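Local coordinates for methyltransferase (Streptomyces avermitilis, PDB 3GIW), which binds S-adenosyl-L-homocysteine and is probably an S-adenosylmethionine-dependent methyltransferase with a Rossmann-like fold, its substrate being unknown, at residues I27-I32 against I89-N94; R60-W65 against V166-H171; D64-A69 against H96-S101; E231-F236 against P244-V249. All coordinates share one frame; numbering follows the deposited sequence.

Interaction 1: I27-I32 against I89-N94; sequences IYDYII and IPTSPN
Asp29, on helix 24-31, lies against Ile89 and faces Thr91 in the loop that follows strand 81-85. In a Rossmann-like methyltransferase this is the stretch just beyond the glycine-rich motif I, beside the cofactor pocket, and Tyr28, next to Asp29, is one of the residues that bind S-adenosyl-L-homocysteine. The aspartate leaves the helix with CG anti to the backbone N (chi1 -160°), which carries it across the Ile89 side chain at about a right angle. Its CB touches Ile89 CG1 at 3.7 Å, and its CG rests on the other branch, Ile89 CG2. OD1 also lies 3.6 Å from Ile89 CG2, but its polar partners are waters. One water donates both to Asp29 OD1 (3.0 Å) and to Thr91 OG1 (2.8 Å), so it bridges helix and loop where the two side-chain oxygens themselves stay 3.8 Å apart. A second water, 2.6 Å from Asp29 OD1 and within reach of Pro90 O, cannot serve every acceptor around it. OD2 accepts the backbone N-H of Asp36. A short acid suits this place because its methylene packs on isoleucine while each oxygen finds a donor. Replacing it with an alanine would probably leave the Asp36 N-H without its acceptor and set both waters loose between helix and loop. Farther along, Ile32 CD1 and Thr91 CG2 meet tip to tip, the methyl side of the threonine serving the apolar neighbour and its hydroxyl the water. Within the loop, Thr91 N donates to Asn94 OD1 at 3.0 Å, the N-H pointing to the acceptor at 150°.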
loop_
_atom_site.group_PDB
_atom_site.type_symbol
_atom_site.label_atom_id
_atom_site.label_comp_id
_atom_site.label_asym_id
_atom_site.label_seq_id
_atom_site.Cartn_x
_atom_site.Cartn_y
_atom_site.Cartn_z
ATOM N N ILE A 27 -12.647 -0.036 -6.201
ATOM C CA ILE A 27 -13.367 -0.958 -5.306
ATOM C C ILE A 27 -12.989 -0.681 -3.850
ATOM O O ILE A 27 -13.857 -0.620 -2.964
ATOM C CB ILE A 27 -13.029 -2.446 -5.653
ATOM C CG1 ILE A 27 -13.584 -2.823 -7.033
ATOM C CG2 ILE A 27 -13.555 -3.399 -4.565
ATOM C CD1 ILE A 27 -13.013 -4.125 -7.612
ATOM N N TYR A 28 -11.693 -0.521 -3.598
ATOM C CA TYR A 28 -11.219 -0.270 -2.229
ATOM C C TYR A 28 -11.880 1.019 -1.696
ATOM O O TYR A 28 -12.428 1.063 -0.565
ATOM C CB TYR A 28 -9.702 -0.164 -2.254
ATOM C CG TYR A 28 -9.010 0.076 -0.942
ATOM C CD1 TYR A 28 -8.730 1.354 -0.509
ATOM C CD2 TYR A 28 -8.543 -0.983 -0.168
ATOM C CE1 TYR A 28 -8.050 1.567 0.684
ATOM C CE2 TYR A 28 -7.842 -0.772 0.995
ATOM C CZ TYR A 28 -7.595 0.497 1.417
ATOM O OH TYR A 28 -6.875 0.660 2.595
ATOM N N ASP A 29 -11.862 2.082 -2.508
ATOM C CA ASP A 29 -12.465 3.322 -2.071
ATOM C C ASP A 29 -13.968 3.182 -1.796
ATOM O O ASP A 29 -14.457 3.703 -0.794
ATOM C CB ASP A 29 -12.207 4.446 -3.087
ATOM C CG ASP A 29 -12.367 5.827 -2.496
ATOM O OD1 ASP A 29 -11.679 6.136 -1.513
ATOM O OD2 ASP A 29 -13.164 6.606 -3.039
ATOM N N TYR A 30 -14.684 2.501 -2.682
ATOM C CA TYR A 30 -16.114 2.210 -2.481
ATOM C C TYR A 30 -16.318 1.543 -1.119
ATOM O O TYR A 30 -17.125 1.998 -0.293
ATOM C CB TYR A 30 -16.654 1.331 -3.607
ATOM C CG TYR A 30 -18.009 0.761 -3.287
ATOM C CD1 TYR A 30 -19.113 1.589 -3.162
ATOM C CD2 TYR A 30 -18.183 -0.599 -3.076
ATOM C CE1 TYR A 30 -20.348 1.082 -2.859
ATOM C CE2 TYR A 30 -19.407 -1.135 -2.775
ATOM C CZ TYR A 30 -20.506 -0.282 -2.667
ATOM O OH TYR A 30 -21.767 -0.785 -2.341
ATOM N N ILE A 31 -15.566 0.475 -0.866
ATOM C CA ILE A 31 -15.760 -0.302 0.362
ATOM C C ILE A 31 -15.432 0.493 1.632
ATOM O O ILE A 31 -16.132 0.313 2.614
ATOM C CB ILE A 31 -14.964 -1.625 0.275
ATOM C CG1 ILE A 31 -15.518 -2.553 -0.809
ATOM C CG2 ILE A 31 -14.817 -2.326 1.673
ATOM C CD1 ILE A 31 -16.931 -3.154 -0.571
ATOM N N ILE A 32 -14.409 1.351 1.627
ATOM C CA ILE A 32 -14.025 2.114 2.815
ATOM C C ILE A 32 -14.810 3.432 2.966
ATOM O O ILE A 32 -14.523 4.216 3.890
ATOM C CB ILE A 32 -12.505 2.363 2.975
ATOM C CG1 ILE A 32 -11.968 3.317 1.922
ATOM C CG2 ILE A 32 -11.745 1.017 3.010
ATOM C CD1 ILE A 32 -10.572 3.804 2.203
ATOM N N ILE A 89 -6.596 5.758 -4.389
ATOM C CA ILE A 89 -7.423 6.971 -4.303
ATOM C C ILE A 89 -7.017 7.776 -3.069
ATOM O O ILE A 89 -6.995 7.220 -1.960
ATOM C CB ILE A 89 -8.946 6.614 -4.166
ATOM C CG1 ILE A 89 -9.456 5.693 -5.297
ATOM C CG2 ILE A 89 -9.767 7.888 -4.077
ATOM C CD1 ILE A 89 -9.174 6.202 -6.716
ATOM N N PRO A 90 -6.729 9.085 -3.208
ATOM C CA PRO A 90 -6.431 9.900 -2.026
ATOM C C PRO A 90 -7.537 9.794 -0.972
ATOM O O PRO A 90 -8.725 9.866 -1.297
ATOM C CB PRO A 90 -6.326 11.317 -2.607
ATOM C CG PRO A 90 -5.877 11.105 -3.926
ATOM C CD PRO A 90 -6.597 9.882 -4.426
ATOM N N THR A 91 -7.143 9.609 0.278
ATOM C CA THR A 91 -8.059 9.444 1.400
ATOM C C THR A 91 -7.418 10.042 2.652
ATOM O O THR A 91 -6.263 9.788 2.946
ATOM C CB THR A 91 -8.361 7.958 1.674
ATOM O OG1 THR A 91 -8.670 7.297 0.440
ATOM C CG2 THR A 91 -9.516 7.813 2.671
ATOM N N SER A 92 -8.182 10.797 3.412
ATOM C CA SER A 92 -7.664 11.569 4.522
ATOM C C SER A 92 -7.557 10.724 5.783
ATOM O O SER A 92 -8.508 10.012 6.144
ATOM C CB SER A 92 -8.599 12.745 4.799
ATOM O OG SER A 92 -7.979 13.651 5.673
ATOM N N PRO A 93 -6.407 10.784 6.479
ATOM C CA PRO A 93 -5.181 11.484 6.113
ATOM C C PRO A 93 -4.335 10.720 5.103
ATOM O O PRO A 93 -4.178 9.495 5.190
ATOM C CB PRO A 93 -4.446 11.590 7.452
ATOM C CG PRO A 93 -4.832 10.362 8.147
ATOM C CD PRO A 93 -6.261 10.106 7.779
ATOM N N ASN A 94 -3.773 11.451 4.156
ATOM C CA ASN A 94 -2.857 10.827 3.207
ATOM C C ASN A 94 -1.495 10.672 3.871
ATOM O O ASN A 94 -1.202 11.311 4.898
ATOM C CB ASN A 94 -2.720 11.676 1.951
ATOM C CG ASN A 94 -3.942 11.616 1.075
ATOM O OD1 ASN A 94 -4.257 10.562 0.529
ATOM N ND2 ASN A 94 -4.624 12.751 0.927
HETATM O O HOH W 1 -8.971 4.972 -1.135
HETATM O O HOH W 2 -11.412 8.512 -0.487
#

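Interaction 2: R60-W65 against V166-H171; sequences RANRDW and VIAIVH
Asn62 meets Ile167 and Ala168 where the chain leaves strand 163-167. Its CG lies opposite the backbone N (chi1 174°), which sends the amide from the helix to the strand end. Ala168 CB comes from one side of the amide, 3.5 Å from Asn62 ND2, while Ile167 CG2 lies past its outer end, 3.8 Å from both ND2 and OD1, the two side chains crossing at a slant. One turn on, Trp65 meets the isoleucine's other branch: its CZ3 is 3.8 Å from Ile167 CD1, while Ile167 CG1 sits in plane at the edge of the indole. The branched side chain thus serves both helix residues, and the small Ala168 offers one methyl that the amide can approach closely.

In the next shell, Ser199 OG takes the N-H of Ala168 and is hydrogen-bonded to Asn62 OD1, while ND2 is bonded to the Tyr28 hydroxyl. These bonds fix the amide's rotation; with a leucine in its place, Ser199 and Tyr28 would probably both lose a partner. Trp252 packs against the Trp65 ring. Asn62, Arg63 and Tyr28 bind S-adenosyl-L-homocysteine, and the C-terminal end of a central parallel strand is where class I methyltransferases characteristically place their cofactor pocket.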
loop_
_atom_site.group_PDB
_atom_site.type_symbol
_atom_site.label_atom_id
_atom_site.label_comp_id
_atom_site.label_asym_id
_atom_site.label_seq_id
_atom_site.Cartn_x
_atom_site.Cartn_y
_atom_site.Cartn_z
ATOM N N ARG A 60 -10.586 -1.451 5.879
ATOM C CA ARG A 60 -10.375 -0.394 6.847
ATOM C C ARG A 60 -9.121 -0.678 7.718
ATOM O O ARG A 60 -8.321 0.241 8.003
ATOM C CB ARG A 60 -11.661 -0.201 7.642
ATOM C CG ARG A 60 -12.802 0.394 6.780
ATOM C CD ARG A 60 -14.190 0.375 7.443
ATOM N NE ARG A 60 -14.924 1.628 7.201
ATOM C CZ ARG A 60 -15.869 1.847 6.281
ATOM N NH1 ARG A 60 -16.271 0.906 5.436
ATOM N NH2 ARG A 60 -16.429 3.049 6.201
ATOM N N ALA A 61 -8.909 -1.942 8.101
ATOM C CA ALA A 61 -7.764 -2.285 8.907
ATOM C C ALA A 61 -6.453 -2.069 8.148
ATOM O O ALA A 61 -5.428 -1.699 8.736
ATOM C CB ALA A 61 -7.850 -3.774 9.407
ATOM N N ASN A 62 -6.444 -2.325 6.856
ATOM C CA ASN A 62 -5.251 -2.059 6.056
ATOM C C ASN A 62 -4.926 -0.563 6.022
ATOM O O ASN A 62 -3.758 -0.163 6.203
ATOM C CB ASN A 62 -5.405 -2.605 4.642
ATOM C CG ASN A 62 -4.234 -2.223 3.740
ATOM O OD1 ASN A 62 -3.199 -2.877 3.789
ATOM N ND2 ASN A 62 -4.380 -1.129 3.005
ATOM N N ARG A 63 -5.947 0.276 5.855
ATOM C CA ARG A 63 -5.732 1.723 5.868
ATOM C C ARG A 63 -5.228 2.168 7.228
ATOM O O ARG A 63 -4.278 2.998 7.319
ATOM C CB ARG A 63 -6.976 2.491 5.423
ATOM C CG ARG A 63 -6.669 3.986 5.128
ATOM C CD ARG A 63 -5.886 4.207 3.840
ATOM N NE ARG A 63 -5.476 5.612 3.686
ATOM C CZ ARG A 63 -4.929 6.109 2.575
ATOM N NH1 ARG A 63 -4.747 5.328 1.507
ATOM N NH2 ARG A 63 -4.566 7.395 2.533
ATOM N N ASP A 64 -5.819 1.682 8.318
ATOM C CA ASP A 64 -5.404 2.050 9.668
ATOM C C ASP A 64 -3.936 1.638 9.923
ATOM O O ASP A 64 -3.166 2.380 10.542
ATOM C CB ASP A 64 -6.309 1.381 10.719
ATOM C CG ASP A 64 -7.724 1.966 10.774
ATOM O OD1 ASP A 64 -7.960 3.068 10.262
ATOM O OD2 ASP A 64 -8.608 1.285 11.343
ATOM N N TRP A 65 -3.561 0.465 9.410
ATOM C CA TRP A 65 -2.204 -0.044 9.511
ATOM C C TRP A 65 -1.237 0.923 8.807
ATOM O O TRP A 65 -0.183 1.244 9.369
ATOM C CB TRP A 65 -2.079 -1.487 8.939
ATOM C CG TRP A 65 -0.654 -1.981 9.038
ATOM C CD1 TRP A 65 -0.074 -2.537 10.111
ATOM C CD2 TRP A 65 0.364 -1.867 8.033
ATOM N NE1 TRP A 65 1.259 -2.791 9.854
ATOM C CE2 TRP A 65 1.547 -2.370 8.587
ATOM C CE3 TRP A 65 0.386 -1.383 6.721
ATOM C CZ2 TRP A 65 2.748 -2.394 7.873
ATOM C CZ3 TRP A 65 1.588 -1.384 6.053
ATOM C CH2 TRP A 65 2.728 -1.911 6.611
ATOM N N VAL A 166 4.914 -0.136 -0.001
ATOM C CA VAL A 166 4.280 -0.956 -1.055
ATOM C C VAL A 166 3.076 -1.628 -0.354
ATOM O O VAL A 166 3.189 -2.755 0.123
ATOM C CB VAL A 166 5.251 -1.989 -1.679
ATOM C CG1 VAL A 166 4.589 -2.668 -2.853
ATOM C CG2 VAL A 166 6.563 -1.282 -2.145
ATOM N N ILE A 167 1.976 -0.875 -0.264
ATOM C CA ILE A 167 0.837 -1.205 0.587
ATOM C C ILE A 167 -0.405 -1.511 -0.253
ATOM O O ILE A 167 -0.796 -0.763 -1.144
ATOM C CB ILE A 167 0.595 -0.044 1.564
ATOM C CG1 ILE A 167 1.842 0.129 2.457
ATOM C CG2 ILE A 167 -0.685 -0.325 2.390
ATOM C CD1 ILE A 167 1.843 1.304 3.428
ATOM N N ALA A 168 -0.974 -2.694 -0.009
ATOM C CA ALA A 168 -2.226 -3.098 -0.653
ATOM C C ALA A 168 -2.100 -3.132 -2.182
ATOM O O ALA A 168 -3.018 -2.741 -2.916
ATOM C CB ALA A 168 -3.407 -2.193 -0.184
ATOM N N ILE A 169 -0.945 -3.589 -2.679
ATOM C CA ILE A 169 -0.699 -3.660 -4.131
ATOM C C ILE A 169 -0.056 -4.969 -4.616
ATOM O O ILE A 169 -0.354 -5.455 -5.711
ATOM C CB ILE A 169 0.173 -2.461 -4.615
ATOM C CG1 ILE A 169 0.523 -2.629 -6.104
ATOM C CG2 ILE A 169 1.438 -2.344 -3.811
ATOM C CD1 ILE A 169 0.981 -1.361 -6.772
ATOM N N VAL A 170 0.823 -5.562 -3.819
ATOM C CA VAL A 170 1.672 -6.605 -4.325
ATOM C C VAL A 170 0.918 -7.886 -4.738
ATOM O O VAL A 170 1.379 -8.681 -5.609
ATOM C CB VAL A 170 2.849 -6.875 -3.332
ATOM C CG1 VAL A 170 2.453 -7.856 -2.228
ATOM C CG2 VAL A 170 4.060 -7.371 -4.131
ATOM N N HIS A 171 -0.238 -8.118 -4.135
ATOM C CA HIS A 171 -1.037 -9.305 -4.486
ATOM C C HIS A 171 -1.644 -9.199 -5.893
ATOM O O HIS A 171 -2.156 -10.186 -6.416
ATOM C CB HIS A 171 -2.119 -9.567 -3.439
ATOM C CG HIS A 171 -2.602 -8.328 -2.769
ATOM N ND1 HIS A 171 -2.079 -7.867 -1.583
ATOM C CD2 HIS A 171 -3.470 -7.382 -3.190
ATOM C CE1 HIS A 171 -2.684 -6.740 -1.252
ATOM N NE2 HIS A 171 -3.530 -6.420 -2.215
#

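Interaction 3: D64-A69 against H96-S101; sequences DWMNRA and HEIAQS
Ile98 of helix 95-102 meets Asn67 and Met66 of helix 55-75 in a small helix-to-helix contact, made between the two helices that precede and follow strand 81-85 in the Rossmann-like fold. A single methyl does nearly all the work. With CG1 anti to the carbonyl carbon (chi1 -67°) and the chain extended beyond it (chi2 166°), Ile98 CD1 is carried out to the opposite helix, where it lies 3.8 Å from Asn67 CA; the two side chains cross at about a right angle. The methyl touches Asn67 all along its length: CB at 4.0 Å, CG slightly nearer, and OD1 at 3.5 Å. The meeting with OD1 is plain van der Waals contact, since a methyl offers the oxygen no donor. Beside it, Met66, present as selenomethionine, contributes SE, 4.2 Å from Ile98 CD1. In the conformer described, its chain bends at both chi2 and chi3 (each -87°), which brings the selenium round to the isoleucine. A long, flexible side chain suits this buried place, and a partly exposed asparagine suits the border, where a glycerol molecule lies close by.

On the isoleucine's own helix, Ser101 OG donates to Ile98 O at 2.6 Å, a bond that turns the serine hydroxyl back onto its helix. Around the pair, Met66 also packs on Ile167 of strand 163-167, so helix 55-75 is settled on the sheet there. Helix 95-102 is fixed on its other flank, His96 bonding to Tyr110 of strand 107-112 and both His96 and Gln100 resting on Thr133 of strand 132-137.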
loop_
_atom_site.group_PDB
_atom_site.type_symbol
_atom_site.label_atom_id
_atom_site.label_comp_id
_atom_site.label_asym_id
_atom_site.label_seq_id
_atom_site.Cartn_x
_atom_site.Cartn_y
_atom_site.Cartn_z
ATOM N N ASP A 64 -5.819 1.682 8.318
ATOM C CA ASP A 64 -5.404 2.050 9.668
ATOM C C ASP A 64 -3.936 1.638 9.923
ATOM O O ASP A 64 -3.166 2.380 10.542
ATOM C CB ASP A 64 -6.309 1.381 10.719
ATOM C CG ASP A 64 -7.724 1.966 10.774
ATOM O OD1 ASP A 64 -7.960 3.068 10.262
ATOM O OD2 ASP A 64 -8.608 1.285 11.343
ATOM N N TRP A 65 -3.561 0.465 9.410
ATOM C CA TRP A 65 -2.204 -0.044 9.511
ATOM C C TRP A 65 -1.237 0.923 8.807
ATOM O O TRP A 65 -0.183 1.244 9.369
ATOM C CB TRP A 65 -2.079 -1.487 8.939
ATOM C CG TRP A 65 -0.654 -1.981 9.038
ATOM C CD1 TRP A 65 -0.074 -2.537 10.111
ATOM C CD2 TRP A 65 0.364 -1.867 8.033
ATOM N NE1 TRP A 65 1.259 -2.791 9.854
ATOM C CE2 TRP A 65 1.547 -2.370 8.587
ATOM C CE3 TRP A 65 0.386 -1.383 6.721
ATOM C CZ2 TRP A 65 2.748 -2.394 7.873
ATOM C CZ3 TRP A 65 1.588 -1.384 6.053
ATOM C CH2 TRP A 65 2.728 -1.911 6.611
HETATM N N MSE A 66 -1.576 1.369 7.604
HETATM C CA MSE A 66 -0.713 2.336 6.917
HETATM C C MSE A 66 -0.469 3.533 7.826
HETATM O O MSE A 66 0.651 4.006 7.950
HETATM C CB MSE A 66 -1.343 2.812 5.592
HETATM C CG MSE A 66 -0.482 3.843 4.843
HETATM SE SE MSE A 66 -0.752 5.723 5.351
HETATM C CE MSE A 66 -2.185 6.140 4.193
ATOM N N ASN A 67 -1.532 4.037 8.436
ATOM C CA ASN A 67 -1.420 5.198 9.301
ATOM C C ASN A 67 -0.417 4.927 10.441
ATOM O O ASN A 67 0.448 5.763 10.725
ATOM C CB ASN A 67 -2.771 5.608 9.915
ATOM C CG ASN A 67 -3.808 6.084 8.899
ATOM O OD1 ASN A 67 -3.533 6.324 7.736
ATOM N ND2 ASN A 67 -5.013 6.277 9.392
ATOM N N ARG A 68 -0.511 3.780 11.112
ATOM C CA ARG A 68 0.383 3.464 12.217
ATOM C C ARG A 68 1.822 3.220 11.719
ATOM O O ARG A 68 2.773 3.640 12.382
ATOM C CB ARG A 68 -0.130 2.259 13.014
ATOM C CG ARG A 68 -1.486 2.471 13.609
ATOM C CD ARG A 68 -1.823 1.462 14.677
ATOM N NE ARG A 68 -1.695 0.058 14.294
ATOM C CZ ARG A 68 -2.537 -0.596 13.497
ATOM N NH1 ARG A 68 -3.600 0.002 12.982
ATOM N NH2 ARG A 68 -2.292 -1.860 13.165
ATOM N N ALA A 69 1.987 2.567 10.572
ATOM C CA ALA A 69 3.319 2.295 10.031
ATOM C C ALA A 69 4.037 3.594 9.638
ATOM O O ALA A 69 5.229 3.772 9.961
ATOM C CB ALA A 69 3.262 1.307 8.887
ATOM N N HIS A 96 1.489 11.705 3.184
ATOM C CA HIS A 96 2.263 12.934 3.437
ATOM C C HIS A 96 1.737 13.816 4.559
ATOM O O HIS A 96 2.507 14.576 5.162
ATOM C CB HIS A 96 2.503 13.773 2.149
ATOM C CG HIS A 96 1.372 14.661 1.759
ATOM N ND1 HIS A 96 0.276 14.196 1.059
ATOM C CD2 HIS A 96 1.182 15.991 1.941
ATOM C CE1 HIS A 96 -0.549 15.214 0.841
ATOM N NE2 HIS A 96 -0.031 16.307 1.377
ATOM N N GLU A 97 0.433 13.761 4.783
ATOM C CA GLU A 97 -0.187 14.578 5.826
ATOM C C GLU A 97 0.249 14.039 7.192
ATOM O O GLU A 97 0.532 14.822 8.112
ATOM C CB GLU A 97 -1.709 14.590 5.633
ATOM C CG GLU A 97 -2.091 15.296 4.341
ATOM C CD GLU A 97 -3.514 15.002 3.843
ATOM O OE1 GLU A 97 -4.265 14.253 4.449
ATOM O OE2 GLU A 97 -3.865 15.533 2.771
ATOM N N ILE A 98 0.355 12.718 7.306
ATOM C CA ILE A 98 0.859 12.097 8.542
ATOM C C ILE A 98 2.337 12.466 8.743
ATOM O O ILE A 98 2.730 12.943 9.818
ATOM C CB ILE A 98 0.664 10.574 8.525
ATOM C CG1 ILE A 98 -0.818 10.225 8.556
ATOM C CG2 ILE A 98 1.402 9.913 9.720
ATOM C CD1 ILE A 98 -1.070 8.768 8.200
ATOM N N ALA A 99 3.157 12.267 7.707
ATOM C CA ALA A 99 4.599 12.529 7.812
ATOM C C ALA A 99 4.860 14.001 8.106
ATOM O O ALA A 99 5.674 14.346 8.959
ATOM C CB ALA A 99 5.303 12.113 6.520
ATOM N N GLN A 100 4.173 14.885 7.397
ATOM C CA GLN A 100 4.411 16.333 7.546
ATOM C C GLN A 100 3.889 16.935 8.868
ATOM O O GLN A 100 4.406 17.965 9.334
ATOM C CB GLN A 100 3.909 17.100 6.305
ATOM C CG GLN A 100 4.816 16.865 5.061
ATOM C CD GLN A 100 4.359 17.566 3.797
ATOM O OE1 GLN A 100 3.271 18.153 3.751
ATOM N NE2 GLN A 100 5.207 17.556 2.787
ATOM N N SER A 101 2.907 16.278 9.474
ATOM C CA SER A 101 2.464 16.650 10.818
ATOM C C SER A 101 3.554 16.347 11.842
ATOM O O SER A 101 3.662 17.031 12.859
ATOM C CB SER A 101 1.159 15.928 11.184
ATOM O OG SER A 101 1.336 14.537 11.394
#

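Interaction 4: E231-F236 against P244-V249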
loop_
_atom_site.group_PDB
_atom_site.type_symbol
_atom_site.label_atom_id
_atom_site.label_comp_id
_atom_site.label_asym_id
_atom_site.label_seq_id
_atom_site.Cartn_x
_atom_site.Cartn_y
_atom_site.Cartn_z
ATOM N N GLU A 231 6.078 -17.165 2.218
ATOM C CA GLU A 231 6.230 -16.397 1.005
ATOM C C GLU A 231 6.373 -14.902 1.279
ATOM O O GLU A 231 7.159 -14.213 0.596
ATOM C CB GLU A 231 5.046 -16.679 0.085
ATOM C CG GLU A 231 5.093 -18.106 -0.506
ATOM C CD GLU A 231 3.839 -18.497 -1.246
ATOM O OE1 GLU A 231 2.724 -18.040 -0.900
ATOM O OE2 GLU A 231 3.987 -19.267 -2.209
ATOM N N ALA A 232 5.663 -14.379 2.286
ATOM C CA ALA A 232 5.818 -12.985 2.656
ATOM C C ALA A 232 7.252 -12.693 3.127
ATOM O O ALA A 232 7.802 -11.611 2.873
ATOM C CB ALA A 232 4.809 -12.628 3.748
ATOM N N GLU A 233 7.842 -13.680 3.821
ATOM C CA GLU A 233 9.196 -13.523 4.375
ATOM C C GLU A 233 10.232 -13.249 3.272
ATOM O O GLU A 233 11.247 -12.564 3.522
ATOM C CB GLU A 233 9.634 -14.749 5.190
ATOM C CG GLU A 233 8.957 -14.927 6.540
ATOM C CD GLU A 233 9.555 -16.081 7.327
ATOM O OE1 GLU A 233 9.735 -17.180 6.760
ATOM O OE2 GLU A 233 9.890 -15.857 8.510
ATOM N N GLU A 234 9.980 -13.770 2.068
ATOM C CA GLU A 234 10.940 -13.602 0.968
ATOM C C GLU A 234 11.218 -12.123 0.658
ATOM O O GLU A 234 12.348 -11.740 0.293
ATOM C CB GLU A 234 10.478 -14.294 -0.319
ATOM C CG GLU A 234 11.647 -14.536 -1.274
ATOM C CD GLU A 234 11.269 -15.238 -2.562
ATOM O OE1 GLU A 234 10.095 -15.649 -2.705
ATOM O OE2 GLU A 234 12.213 -15.427 -3.409
ATOM N N PHE A 235 10.203 -11.278 0.740
ATOM C CA PHE A 235 10.405 -9.839 0.517
ATOM C C PHE A 235 11.392 -9.187 1.503
ATOM O O PHE A 235 11.962 -8.153 1.181
ATOM C CB PHE A 235 9.065 -9.065 0.586
ATOM C CG PHE A 235 8.093 -9.389 -0.523
ATOM C CD1 PHE A 235 8.136 -8.712 -1.719
ATOM C CD2 PHE A 235 7.152 -10.372 -0.352
ATOM C CE1 PHE A 235 7.247 -9.019 -2.745
ATOM C CE2 PHE A 235 6.261 -10.694 -1.383
ATOM C CZ PHE A 235 6.302 -10.022 -2.561
ATOM N N PHE A 236 11.556 -9.756 2.695
ATOM C CA PHE A 236 12.296 -9.089 3.759
ATOM C C PHE A 236 13.655 -9.754 4.054
ATOM O O PHE A 236 14.362 -9.370 5.000
ATOM C CB PHE A 236 11.402 -9.013 5.000
ATOM C CG PHE A 236 10.226 -8.131 4.814
ATOM C CD1 PHE A 236 10.340 -6.780 4.997
ATOM C CD2 PHE A 236 8.983 -8.648 4.438
ATOM C CE1 PHE A 236 9.253 -5.940 4.837
ATOM C CE2 PHE A 236 7.903 -7.794 4.270
ATOM C CZ PHE A 236 8.044 -6.434 4.467
ATOM N N PRO A 244 6.769 -6.406 15.793
ATOM C CA PRO A 244 6.731 -7.847 16.001
ATOM C C PRO A 244 6.996 -8.712 14.755
ATOM O O PRO A 244 6.667 -9.906 14.752
ATOM C CB PRO A 244 5.299 -8.061 16.485
ATOM C CG PRO A 244 4.511 -7.037 15.729
ATOM C CD PRO A 244 5.412 -5.840 15.605
ATOM N N GLY A 245 7.613 -8.150 13.722
ATOM C CA GLY A 245 7.847 -8.910 12.504
ATOM C C GLY A 245 6.673 -8.872 11.537
ATOM O O GLY A 245 6.031 -7.837 11.354
ATOM N N ILE A 246 6.468 -9.984 10.857
ATOM C CA ILE A 246 5.420 -10.089 9.843
ATOM C C ILE A 246 4.188 -10.724 10.497
ATOM O O ILE A 246 4.217 -11.903 10.872
ATOM C CB ILE A 246 5.870 -10.943 8.615
ATOM C CG1 ILE A 246 7.177 -10.394 8.002
ATOM C CG2 ILE A 246 4.765 -11.031 7.564
ATOM C CD1 ILE A 246 7.881 -11.391 7.025
ATOM N N VAL A 247 3.167 -9.904 10.711
ATOM C CA VAL A 247 1.967 -10.315 11.455
ATOM C C VAL A 247 0.711 -9.783 10.813
ATOM O O VAL A 247 0.765 -8.912 9.954
ATOM C CB VAL A 247 2.001 -9.825 12.907
ATOM C CG1 VAL A 247 3.223 -10.368 13.670
ATOM C CG2 VAL A 247 1.979 -8.284 12.991
ATOM N N GLN A 248 -0.446 -10.349 11.145
ATOM C CA GLN A 248 -1.677 -9.763 10.643
ATOM C C GLN A 248 -1.754 -8.271 10.997
ATOM O O GLN A 248 -1.373 -7.881 12.074
ATOM C CB GLN A 248 -2.911 -10.505 11.157
ATOM C CG GLN A 248 -3.108 -11.890 10.546
ATOM C CD GLN A 248 -4.434 -12.464 11.051
ATOM O OE1 GLN A 248 -4.558 -12.847 12.220
ATOM N NE2 GLN A 248 -5.456 -12.452 10.176
ATOM N N VAL A 249 -2.243 -7.445 10.077
ATOM C CA VAL A 249 -2.134 -5.996 10.242
ATOM C C VAL A 249 -2.743 -5.472 11.522
ATOM O O VAL A 249 -2.197 -4.509 12.106
ATOM C CB VAL A 249 -2.678 -5.169 9.052
ATOM C CG1 VAL A 249 -1.765 -5.300 7.871
ATOM C CG2 VAL A 249 -4.124 -5.503 8.668
#
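Ile246 plugs the angle between Ala232 and Phe236, so joining helix 229-234 and the residues after it to strand 240-248, the outermost strand at the antiparallel end of this Rossmann-like methyltransferase sheet. It is by far the largest contributor to the buried surface, and its two branches divide the work. CG2 touches Ala232 CB at 4.1 Å, where a residue as small as alanine lets the helix come near the strand. The longer branch, with CG1 anti to the carbonyl carbon (chi1 -55°), runs out straight (chi2 165°), and its CD1 reaches Phe236 CD2 at 3.9 Å, meeting the ring obliquely. Behind these residues the sheet backs the contact: Ile246 and Phe236 both pack on Ala272 of strand 269-275, and Ala232 on Ile200 of strand 195-201. An aliphatic, beta-branched residue fits this buried site between helix, ring and strand.

The backbone oxygen of Ile246 is satisfied separately, by a hydrogen bond from His229 NE2. Glu233 lends only its hydrocarbon part, CG lying 3.7 Å from Ile246 CD1. The same CD1 meets the helix backbone itself, 3.6 Å from Glu233 CA.

Overall arrangement
Helix 55-75 connects the middle of the set: interactions 2 and 3 share Asp64 and Trp65 on it, the one turning the helix toward a strand end and the other toward a neighbouring helix. Interaction 2 lies nearest the centre of the chain, whereas 1, 3 and 4 sit farther out; even so, only interaction 4 is a buried contact, and 1, 2 and 3 are partly buried. Chemistry follows place. Beside the cofactor pocket, interactions 1 and 2 mix polar groups with apolar methyls, and interaction 1 adds bridging water. Interactions 3 and 4 each turn on one isoleucine. Interaction 4, on the far side of the chain's centre from interaction 1, reaches the same sheet as interaction 2.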